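Local coordinates for gluconate kinase (Lactobacillus acidophilus, PDB 3LL3), which probably transfers a phosphate group from ATP to a small sugar or sugar acid, as a carbohydrate kinase of the FGGY family, at residues I38-K41 with V42-E46; P284-K287 with T288-L291; N379-D382 with A383-L387; G443-D447 with L448-G452. All coordinates share one frame; numbering follows the deposited sequence.

Contact 1 of 4, residues I38-K41 with V42-E46; sequences IQTK and VGQAE
Ile38 and Glu46 form an antiparallel hydrogen-bonded pair that closes the mouth of a tight loop: Ile38 N gives to Glu46 O over 2.6 Å, and Glu46 N returns to Ile38 O over 3.1 Å. The branched Ile38 side chain lies along this pair, CB and CG1 against Glu46 O, where a compact aliphatic group suits a position partly sheltered from solvent. Gln39 reaches across the loop, its CG 3.1 Å from Gln44 O and its NE2 making a weak, bent bond to the same oxygen. Thr40 meets the other end of Gln44: its OG1 donates to Gln44 OE1 over 2.6 Å, tilted 24° from the carbonyl plane, while Thr40 N adds a weak bond to that oxygen and Lys41 N a longer weak one. Gln44 gets there with CG opposite its own N (chi1 -162°) and the chain extended. Its NE2 then donates 3.2 Å to Glu46 OE2, above the carboxylate plane, so both ends of the amide are used and its rotation is fixed. A leucine in place of Gln44 would probably leave the Thr40 hydroxyl without its acceptor and Glu46 OE2 without its amide donor. Lys41 lays CG 3.8 Å from Gln44 CB, crossing at about a right angle, and its O accepts from Gln44 N to close a type II turn, with Gly43 supplying the positive phi. The loop links strand 27-34 to strand 46-47 and rests on the neighbouring 95-102 region, where Asn95 holds Glu46 OE1, Thr98 and Asp101 bond the Ala45 backbone and Asn102 the Gly43 backbone.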
loop_
_atom_site.group_PDB
_atom_site.type_symbol
_atom_site.label_atom_id
_atom_site.label_comp_id
_atom_site.label_asym_id
_atom_site.label_seq_id
_atom_site.Cartn_x
_atom_site.Cartn_y
_atom_site.Cartn_z
ATOM N N ILE A 38 -27.201 -10.030 17.055
ATOM C CA ILE A 38 -28.032 -10.675 16.051
ATOM C C ILE A 38 -27.623 -10.202 14.655
ATOM O O ILE A 38 -27.957 -9.087 14.241
ATOM C CB ILE A 38 -29.512 -10.371 16.293
ATOM C CG1 ILE A 38 -29.895 -10.778 17.716
ATOM C CG2 ILE A 38 -30.383 -11.080 15.265
ATOM C CD1 ILE A 38 -31.230 -10.247 18.162
ATOM N N GLN A 39 -26.881 -11.048 13.942
ATOM C CA GLN A 39 -26.455 -10.742 12.583
ATOM C C GLN A 39 -26.903 -11.822 11.610
ATOM O O GLN A 39 -26.072 -12.560 11.088
ATOM C CB GLN A 39 -24.933 -10.629 12.512
ATOM C CG GLN A 39 -24.325 -9.610 13.462
ATOM C CD GLN A 39 -22.870 -9.298 13.142
ATOM O OE1 GLN A 39 -22.017 -10.192 13.129
ATOM N NE2 GLN A 39 -22.580 -8.021 12.882
ATOM N N THR A 40 -28.203 -11.924 11.356
ATOM C CA THR A 40 -28.674 -12.907 10.386
ATOM C C THR A 40 -28.056 -12.596 9.021
ATOM O O THR A 40 -27.336 -13.419 8.449
ATOM C CB THR A 40 -30.221 -12.957 10.279
ATOM O OG1 THR A 40 -30.691 -11.922 9.405
ATOM C CG2 THR A 40 -30.879 -12.821 11.656
ATOM N N LYS A 41 -28.320 -11.394 8.520
ATOM C CA LYS A 41 -27.788 -10.961 7.235
ATOM C C LYS A 41 -26.636 -9.971 7.396
ATOM O O LYS A 41 -26.454 -9.383 8.463
ATOM C CB LYS A 41 -28.896 -10.320 6.407
ATOM C CG LYS A 41 -29.381 -8.989 6.960
ATOM C CD LYS A 41 -30.635 -8.523 6.231
ATOM C CE LYS A 41 -31.761 -9.546 6.388
ATOM N NZ LYS A 41 -32.991 -9.184 5.622
ATOM N N VAL A 42 -25.865 -9.791 6.328
ATOM C CA VAL A 42 -24.767 -8.827 6.315
ATOM C C VAL A 42 -25.274 -7.417 6.581
ATOM O O VAL A 42 -26.265 -6.979 5.987
ATOM C CB VAL A 42 -24.019 -8.834 4.968
ATOM C CG1 VAL A 42 -22.793 -9.738 5.041
ATOM C CG2 VAL A 42 -24.954 -9.254 3.846
ATOM N N GLY A 43 -24.594 -6.714 7.481
ATOM C CA GLY A 43 -24.988 -5.368 7.853
ATOM C C GLY A 43 -25.959 -5.344 9.023
ATOM O O GLY A 43 -26.179 -4.296 9.644
ATOM N N GLN A 44 -26.546 -6.495 9.330
ATOM C CA GLN A 44 -27.455 -6.567 10.465
ATOM C C GLN A 44 -26.699 -6.591 11.790
ATOM O O GLN A 44 -25.675 -7.265 11.930
ATOM C CB GLN A 44 -28.407 -7.759 10.368
ATOM C CG GLN A 44 -29.615 -7.592 11.290
ATOM C CD GLN A 44 -30.491 -8.826 11.390
ATOM O OE1 GLN A 44 -30.142 -9.899 10.901
ATOM N NE2 GLN A 44 -31.635 -8.678 12.041
ATOM N N ALA A 45 -27.216 -5.849 12.762
ATOM C CA ALA A 45 -26.573 -5.737 14.060
ATOM C C ALA A 45 -27.595 -5.348 15.119
ATOM O O ALA A 45 -27.780 -4.164 15.411
ATOM C CB ALA A 45 -25.440 -4.719 13.995
ATOM N N GLU A 46 -28.272 -6.352 15.673
ATOM C CA GLU A 46 -29.343 -6.138 16.643
ATOM C C GLU A 46 -29.031 -6.894 17.922
ATOM O O GLU A 46 -28.237 -7.837 17.922
ATOM C CB GLU A 46 -30.686 -6.639 16.097
ATOM C CG GLU A 46 -31.130 -6.002 14.790
ATOM C CD GLU A 46 -32.478 -6.534 14.308
ATOM O OE1 GLU A 46 -33.046 -7.432 14.965
ATOM O OE2 GLU A 46 -32.972 -6.048 13.275
#

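Contact 2 of 4, residues P284-K287 with T288-L291; sequences PADK and THYL
Asp286 OD1 is gripped by two donors further along the same tight turn. His289 ND1 reaches Asp286 OD1 over 2.9 Å on the syn lone pair, within 5° of the imidazole plane, and Thr288 N takes the anti lone pair of that oxygen, also at 2.9 Å. The carboxylate stands 80° to the imidazole, whose edge it meets. The bond from Asp286 OD1 to the N-H two residues on makes an Asx turn, which explains why aspartate suits this place; chi1 of 54° sets CG between N and the carbonyl carbon, swinging the oxygen over the turn. So near a carboxylate, the imidazole is likely to favour its protonated form. Away from this pair, Tyr290 OH donates to Lys287 O at 2.7 Å, arriving above the carbonyl plane. Its ring has Asp286 O over one face, and Pro284 CB packs 3.8 Å from Tyr290 CD2. Lys287 runs beside the tyrosine, pointing the same way, and one water joins the two ends, accepting from Lys287 NZ and donating to Tyr290 OH. Behind these side chains, His289 O receives both Ala285 N (2.8 Å) and Asp286 N (3.2 Å), while His289 N gives a weak bond back to Asp286 O. Further out, Pro284 packs on Leu184 and Leu187, and Tyr290 on Val269 of strand 263-269. Two N-H groups sharing one carbonyl mark a beta bulge; with the type I turn from Asp286 to His289 it shapes a beta hairpin between strands 281-284 and 289-296, at the edge of the C-terminal domain's sheet.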
loop_
_atom_site.group_PDB
_atom_site.type_symbol
_atom_site.label_atom_id
_atom_site.label_comp_id
_atom_site.label_asym_id
_atom_site.label_seq_id
_atom_site.Cartn_x
_atom_site.Cartn_y
_atom_site.Cartn_z
ATOM N N PRO A 284 -24.957 17.796 21.926
ATOM C CA PRO A 284 -25.184 18.610 23.132
ATOM C C PRO A 284 -25.205 17.780 24.422
ATOM O O PRO A 284 -25.648 16.625 24.403
ATOM C CB PRO A 284 -26.576 19.226 22.890
ATOM C CG PRO A 284 -26.756 19.225 21.414
ATOM C CD PRO A 284 -25.974 18.030 20.883
ATOM N N ALA A 285 -24.742 18.369 25.522
ATOM C CA ALA A 285 -24.873 17.766 26.848
ATOM C C ALA A 285 -25.828 18.626 27.699
ATOM O O ALA A 285 -26.591 18.124 28.532
ATOM C CB ALA A 285 -23.487 17.650 27.518
ATOM N N ASP A 286 -25.763 19.933 27.477
ATOM C CA ASP A 286 -26.714 20.884 28.047
ATOM C C ASP A 286 -26.466 22.195 27.334
ATOM O O ASP A 286 -25.756 22.229 26.314
ATOM C CB ASP A 286 -26.539 21.031 29.554
ATOM C CG ASP A 286 -25.115 21.387 29.940
ATOM O OD1 ASP A 286 -24.628 22.476 29.554
ATOM O OD2 ASP A 286 -24.479 20.569 30.631
ATOM N N LYS A 287 -27.042 23.275 27.837
ATOM C CA LYS A 287 -27.016 24.518 27.067
ATOM C C LYS A 287 -25.617 25.092 26.861
ATOM O O LYS A 287 -25.383 25.827 25.908
ATOM C CB LYS A 287 -27.934 25.578 27.688
ATOM C CG LYS A 287 -29.379 25.463 27.234
ATOM C CD LYS A 287 -29.496 25.592 25.712
ATOM C CE LYS A 287 -29.126 26.981 25.227
ATOM N NZ LYS A 287 -29.686 27.211 23.865
ATOM N N THR A 288 -24.689 24.757 27.747
ATOM C CA THR A 288 -23.352 25.338 27.685
ATOM C C THR A 288 -22.226 24.306 27.564
ATOM O O THR A 288 -21.069 24.622 27.826
ATOM C CB THR A 288 -23.086 26.230 28.919
ATOM O OG1 THR A 288 -23.067 25.417 30.102
ATOM C CG2 THR A 288 -24.182 27.302 29.047
ATOM N N HIS A 289 -22.574 23.076 27.183
ATOM C CA HIS A 289 -21.590 22.014 26.976
ATOM C C HIS A 289 -22.002 21.160 25.771
ATOM O O HIS A 289 -23.095 20.588 25.757
ATOM C CB HIS A 289 -21.437 21.128 28.228
ATOM C CG HIS A 289 -20.973 21.869 29.444
ATOM N ND1 HIS A 289 -21.827 22.614 30.230
ATOM C CD2 HIS A 289 -19.748 21.978 30.011
ATOM C CE1 HIS A 289 -21.146 23.152 31.229
ATOM N NE2 HIS A 289 -19.881 22.786 31.116
ATOM N N TYR A 290 -21.114 21.085 24.780
ATOM C CA TYR A 290 -21.344 20.352 23.540
ATOM C C TYR A 290 -20.177 19.406 23.268
ATOM O O TYR A 290 -19.022 19.818 23.275
ATOM C CB TYR A 290 -21.557 21.340 22.369
ATOM C CG TYR A 290 -22.742 22.229 22.660
ATOM C CD1 TYR A 290 -22.625 23.306 23.532
ATOM C CD2 TYR A 290 -23.998 21.942 22.137
ATOM C CE1 TYR A 290 -23.717 24.106 23.838
ATOM C CE2 TYR A 290 -25.102 22.734 22.449
ATOM C CZ TYR A 290 -24.952 23.813 23.298
ATOM O OH TYR A 290 -26.043 24.600 23.612
ATOM N N LEU A 291 -20.493 18.137 23.035
ATOM C CA LEU A 291 -19.474 17.126 22.815
ATOM C C LEU A 291 -19.143 17.028 21.338
ATOM O O LEU A 291 -19.995 16.653 20.515
ATOM C CB LEU A 291 -19.925 15.769 23.367
ATOM C CG LEU A 291 -18.892 14.633 23.276
ATOM C CD1 LEU A 291 -17.821 14.782 24.357
ATOM C CD2 LEU A 291 -19.615 13.290 23.433
HETATM O O HOH W 1 -28.011 25.566 22.115
#

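Contact 3 of 4, residues N379-D382 with A383-L387; sequences NLYD and AASNL
Asn379 O accepts from Ala383 N, Leu380 O from Ala384 N over 2.9 Å, and Asp382 O from Asn386 N, each an i to i+4 bond, so 379-387 is continuous alpha helix. Tyr381 O takes two donors: Ser385 N at 2.8 Å and Ser385 OG at 2.7 Å, which come from opposite faces of the carbonyl plane. Serine suits a helix in this way, because chi1 of -65° folds its hydroxyl back onto the carbonyl four residues earlier. The same OG lies 3.5 Å above the plane of the Tyr381 ring, over its centre. With an alanine in place of Tyr381, Ser385 OG would keep its carbonyl but is likely to lose the ring face beside it, and Phe417 and Phe475, which meet that ring edge-to-face, would lose their partner. Asp382 OD1 accepts from a water at 2.7 Å, which a weak bond links to Asn386 ND2; OD2 forms a salt bridge with Arg482. Small Ala383 and Ala384 let helix 365-388 lie close on Ile265 of strand 263-269, while Leu380 rests on Val296 of strand 289-296 and Ala384 also meets Phe417 of helix 407-417.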
loop_
_atom_site.group_PDB
_atom_site.type_symbol
_atom_site.label_atom_id
_atom_site.label_comp_id
_atom_site.label_asym_id
_atom_site.label_seq_id
_atom_site.Cartn_x
_atom_site.Cartn_y
_atom_site.Cartn_z
ATOM N N ASN A 379 -4.067 8.625 11.638
ATOM C CA ASN A 379 -5.491 8.677 11.309
ATOM C C ASN A 379 -6.254 9.383 12.450
ATOM O O ASN A 379 -7.087 10.252 12.212
ATOM C CB ASN A 379 -5.998 7.250 11.094
ATOM C CG ASN A 379 -7.469 7.183 10.704
ATOM O OD1 ASN A 379 -8.213 6.349 11.230
ATOM N ND2 ASN A 379 -7.887 8.032 9.779
ATOM N N LEU A 380 -5.928 9.003 13.680
ATOM C CA LEU A 380 -6.493 9.633 14.873
ATOM C C LEU A 380 -6.119 11.109 14.963
ATOM O O LEU A 380 -6.913 11.932 15.417
ATOM C CB LEU A 380 -6.026 8.897 16.136
ATOM C CG LEU A 380 -6.655 7.517 16.381
ATOM C CD1 LEU A 380 -5.755 6.650 17.277
ATOM C CD2 LEU A 380 -8.054 7.620 16.947
ATOM N N TYR A 381 -4.901 11.445 14.553
ATOM C CA TYR A 381 -4.466 12.833 14.603
ATOM C C TYR A 381 -5.167 13.630 13.526
ATOM O O TYR A 381 -5.422 14.823 13.685
ATOM C CB TYR A 381 -2.958 12.926 14.431
ATOM C CG TYR A 381 -2.423 14.334 14.404
ATOM C CD1 TYR A 381 -2.509 15.162 15.525
ATOM C CD2 TYR A 381 -1.816 14.831 13.272
ATOM C CE1 TYR A 381 -2.002 16.454 15.495
ATOM C CE2 TYR A 381 -1.306 16.108 13.230
ATOM C CZ TYR A 381 -1.393 16.920 14.342
ATOM O OH TYR A 381 -0.859 18.193 14.286
ATOM N N ASP A 382 -5.463 12.953 12.422
ATOM C CA ASP A 382 -6.229 13.521 11.312
ATOM C C ASP A 382 -7.631 13.912 11.831
ATOM O O ASP A 382 -8.119 15.027 11.594
ATOM C CB ASP A 382 -6.309 12.459 10.198
ATOM C CG ASP A 382 -6.943 12.973 8.903
ATOM O OD1 ASP A 382 -7.350 14.147 8.843
ATOM O OD2 ASP A 382 -7.012 12.193 7.927
ATOM N N ALA A 383 -8.271 12.997 12.552
ATOM C CA ALA A 383 -9.595 13.274 13.120
ATOM C C ALA A 383 -9.503 14.373 14.178
ATOM O O ALA A 383 -10.275 15.315 14.157
ATOM C CB ALA A 383 -10.229 12.016 13.699
ATOM N N ALA A 384 -8.540 14.263 15.085
ATOM C CA ALA A 384 -8.326 15.306 16.096
ATOM C C ALA A 384 -8.138 16.700 15.478
ATOM O O ALA A 384 -8.676 17.685 15.967
ATOM C CB ALA A 384 -7.134 14.954 16.976
ATOM N N SER A 385 -7.354 16.770 14.414
ATOM C CA SER A 385 -7.056 18.031 13.742
ATOM C C SER A 385 -8.294 18.689 13.130
ATOM O O SER A 385 -8.352 19.913 13.017
ATOM C CB SER A 385 -5.995 17.817 12.653
ATOM O OG SER A 385 -4.744 17.431 13.219
ATOM N N ASN A 386 -9.270 17.883 12.716
ATOM C CA ASN A 386 -10.542 18.430 12.243
ATOM C C ASN A 386 -11.264 19.192 13.356
ATOM O O ASN A 386 -11.871 20.225 13.102
ATOM C CB ASN A 386 -11.449 17.326 11.710
ATOM C CG ASN A 386 -10.977 16.775 10.388
ATOM O OD1 ASN A 386 -10.200 17.411 9.682
ATOM N ND2 ASN A 386 -11.456 15.583 10.035
ATOM N N LEU A 387 -11.180 18.670 14.582
ATOM C CA LEU A 387 -11.808 19.266 15.763
ATOM C C LEU A 387 -11.185 20.613 16.132
ATOM O O LEU A 387 -11.879 21.598 16.373
ATOM C CB LEU A 387 -11.615 18.327 16.954
ATOM C CG LEU A 387 -12.625 17.340 17.520
ATOM C CD1 LEU A 387 -13.648 16.832 16.515
ATOM C CD2 LEU A 387 -11.890 16.185 18.212
HETATM O O HOH W 2 -9.445 15.016 7.406
#

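Contact 4 of 4, residues G443-D447 with L448-G452; sequences GLNQD and LSEIG
Glu450 folds its carboxylate back over the loop that carries Asn445, Gln446 and Asp447. Its OE2 accepts from Asp447 N at 3.0 Å, the donor standing far above the carboxylate plane, while OE1 accepts from Gln446 N at 3.0 Å and from Asn445 ND2 at 2.9 Å. The last bond uses the anti lone pair of OE1 and lies within 3° of the Asn445 amide plane, although amide and carboxylate are turned 56° apart. An extended glutamate, with CG opposite its carbonyl carbon (chi1 -63°), has the length needed to collect two backbone N-H groups and a side-chain amide, and a water donating to OE2 adds to the grip. Gly443, its phi positive, ends helix 429-441 in a Schellman motif; four residues on, Asp447 leads straight into the 3-10 segment 448-452, so the glutamate laces the intervening corner to the new turn. Asp447 is tied at both ends of its backbone, its O accepting from Glu450 N at 3.1 Å. Its own carboxylate stays 4.3 Å from Glu450, OD2 to OE2, a like-charge proximity that the N-H donors around Glu450 would be expected to ease. Asn445 is positioned from behind, since its OD1 accepts from Arg439 NE and this turns ND2 to the glutamate. Leu448 turns its apolar side chain away from the loop to pack on Ile245 of helix 239-245.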
loop_
_atom_site.group_PDB
_atom_site.type_symbol
_atom_site.label_atom_id
_atom_site.label_comp_id
_atom_site.label_asym_id
_atom_site.label_seq_id
_atom_site.Cartn_x
_atom_site.Cartn_y
_atom_site.Cartn_z
ATOM N N GLY A 443 -26.190 15.203 46.092
ATOM C CA GLY A 443 -25.668 16.368 46.790
ATOM C C GLY A 443 -24.265 16.225 47.368
ATOM O O GLY A 443 -23.810 17.099 48.100
ATOM N N LEU A 444 -23.570 15.143 47.023
ATOM C CA LEU A 444 -22.214 14.894 47.510
ATOM C C LEU A 444 -21.139 15.669 46.730
ATOM O O LEU A 444 -20.033 15.893 47.233
ATOM C CB LEU A 444 -21.906 13.400 47.476
ATOM C CG LEU A 444 -22.797 12.523 48.354
ATOM C CD1 LEU A 444 -22.575 11.047 48.014
ATOM C CD2 LEU A 444 -22.501 12.798 49.825
ATOM N N ASN A 445 -21.469 16.068 45.504
ATOM C CA ASN A 445 -20.620 16.949 44.715
ATOM C C ASN A 445 -21.506 17.943 44.006
ATOM O O ASN A 445 -22.655 17.641 43.702
ATOM C CB ASN A 445 -19.790 16.155 43.690
ATOM C CG ASN A 445 -18.692 15.339 44.342
ATOM O OD1 ASN A 445 -18.844 14.144 44.565
ATOM N ND2 ASN A 445 -17.581 15.992 44.675
ATOM N N GLN A 446 -20.979 19.132 43.743
ATOM C CA GLN A 446 -21.742 20.151 43.037
ATOM C C GLN A 446 -21.268 20.410 41.590
ATOM O O GLN A 446 -21.982 20.108 40.637
ATOM C CB GLN A 446 -21.756 21.451 43.837
ATOM C CG GLN A 446 -22.269 22.638 43.042
ATOM C CD GLN A 446 -22.244 23.926 43.846
ATOM O OE1 GLN A 446 -21.792 24.971 43.360
ATOM N NE2 GLN A 446 -22.721 23.859 45.086
ATOM N N ASP A 447 -20.082 20.983 41.425
ATOM C CA ASP A 447 -19.615 21.346 40.081
ATOM C C ASP A 447 -18.975 20.175 39.343
ATOM O O ASP A 447 -18.388 19.277 39.940
ATOM C CB ASP A 447 -18.601 22.499 40.121
ATOM C CG ASP A 447 -19.119 23.716 40.860
ATOM O OD1 ASP A 447 -20.346 23.825 41.062
ATOM O OD2 ASP A 447 -18.285 24.566 41.247
ATOM N N LEU A 448 -19.061 20.222 38.030
ATOM C CA LEU A 448 -18.510 19.172 37.190
ATOM C C LEU A 448 -17.020 18.958 37.420
ATOM O O LEU A 448 -16.555 17.826 37.436
ATOM C CB LEU A 448 -18.760 19.510 35.734
ATOM C CG LEU A 448 -18.519 18.374 34.750
ATOM C CD1 LEU A 448 -19.544 17.289 34.982
ATOM C CD2 LEU A 448 -18.610 18.926 33.322
ATOM N N SER A 449 -16.285 20.053 37.615
ATOM C CA SER A 449 -14.832 20.006 37.783
ATOM C C SER A 449 -14.426 19.123 38.949
ATOM O O SER A 449 -13.289 18.654 39.034
ATOM C CB SER A 449 -14.259 21.415 37.971
ATOM O OG SER A 449 -14.825 22.067 39.097
ATOM N N GLU A 450 -15.356 18.890 39.862
ATOM C CA GLU A 450 -15.028 18.088 41.025
ATOM C C GLU A 450 -14.757 16.628 40.660
ATOM O O GLU A 450 -14.211 15.887 41.460
ATOM C CB GLU A 450 -16.118 18.217 42.108
ATOM C CG GLU A 450 -16.275 19.639 42.652
ATOM C CD GLU A 450 -17.543 19.823 43.472
ATOM O OE1 GLU A 450 -18.048 18.819 44.013
ATOM O OE2 GLU A 450 -18.033 20.969 43.579
ATOM N N ILE A 451 -15.141 16.214 39.455
ATOM C CA ILE A 451 -14.894 14.842 39.008
ATOM C C ILE A 451 -13.398 14.539 38.986
ATOM O O ILE A 451 -12.983 13.383 39.050
ATOM C CB ILE A 451 -15.500 14.565 37.616
ATOM C CG1 ILE A 451 -15.664 13.061 37.403
ATOM C CG2 ILE A 451 -14.634 15.194 36.507
ATOM C CD1 ILE A 451 -16.520 12.710 36.206
ATOM N N GLY A 452 -12.593 15.589 38.908
ATOM C CA GLY A 452 -11.144 15.457 38.953
ATOM C C GLY A 452 -10.629 14.681 40.148
ATOM O O GLY A 452 -9.564 14.071 40.091
HETATM O O HOH W 3 -19.275 20.632 46.234
#

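Contact 3 is the most buried of the four and belongs to a single helix, whereas contact 1 is a surface loop; contacts 2 and 4 are partly buried. Contacts 2 and 3 have side chains resting on strand 263-269, and contact 3 also touches strand 289-296, to which contact 2 contributes. Contacts 2 and 4 both meet helix 239-245, and the nearest atoms of the two contacts are about 5 Å apart. Contact 1 stands alone in the N-terminal domain, about 33 Å from contact 2 between centres. In the loops, side-chain amides or carboxylates gather the donors that irregular backbone leaves; in the helix, backbone bonds do most of the work, and aromatic and small apolar side chains do the packing.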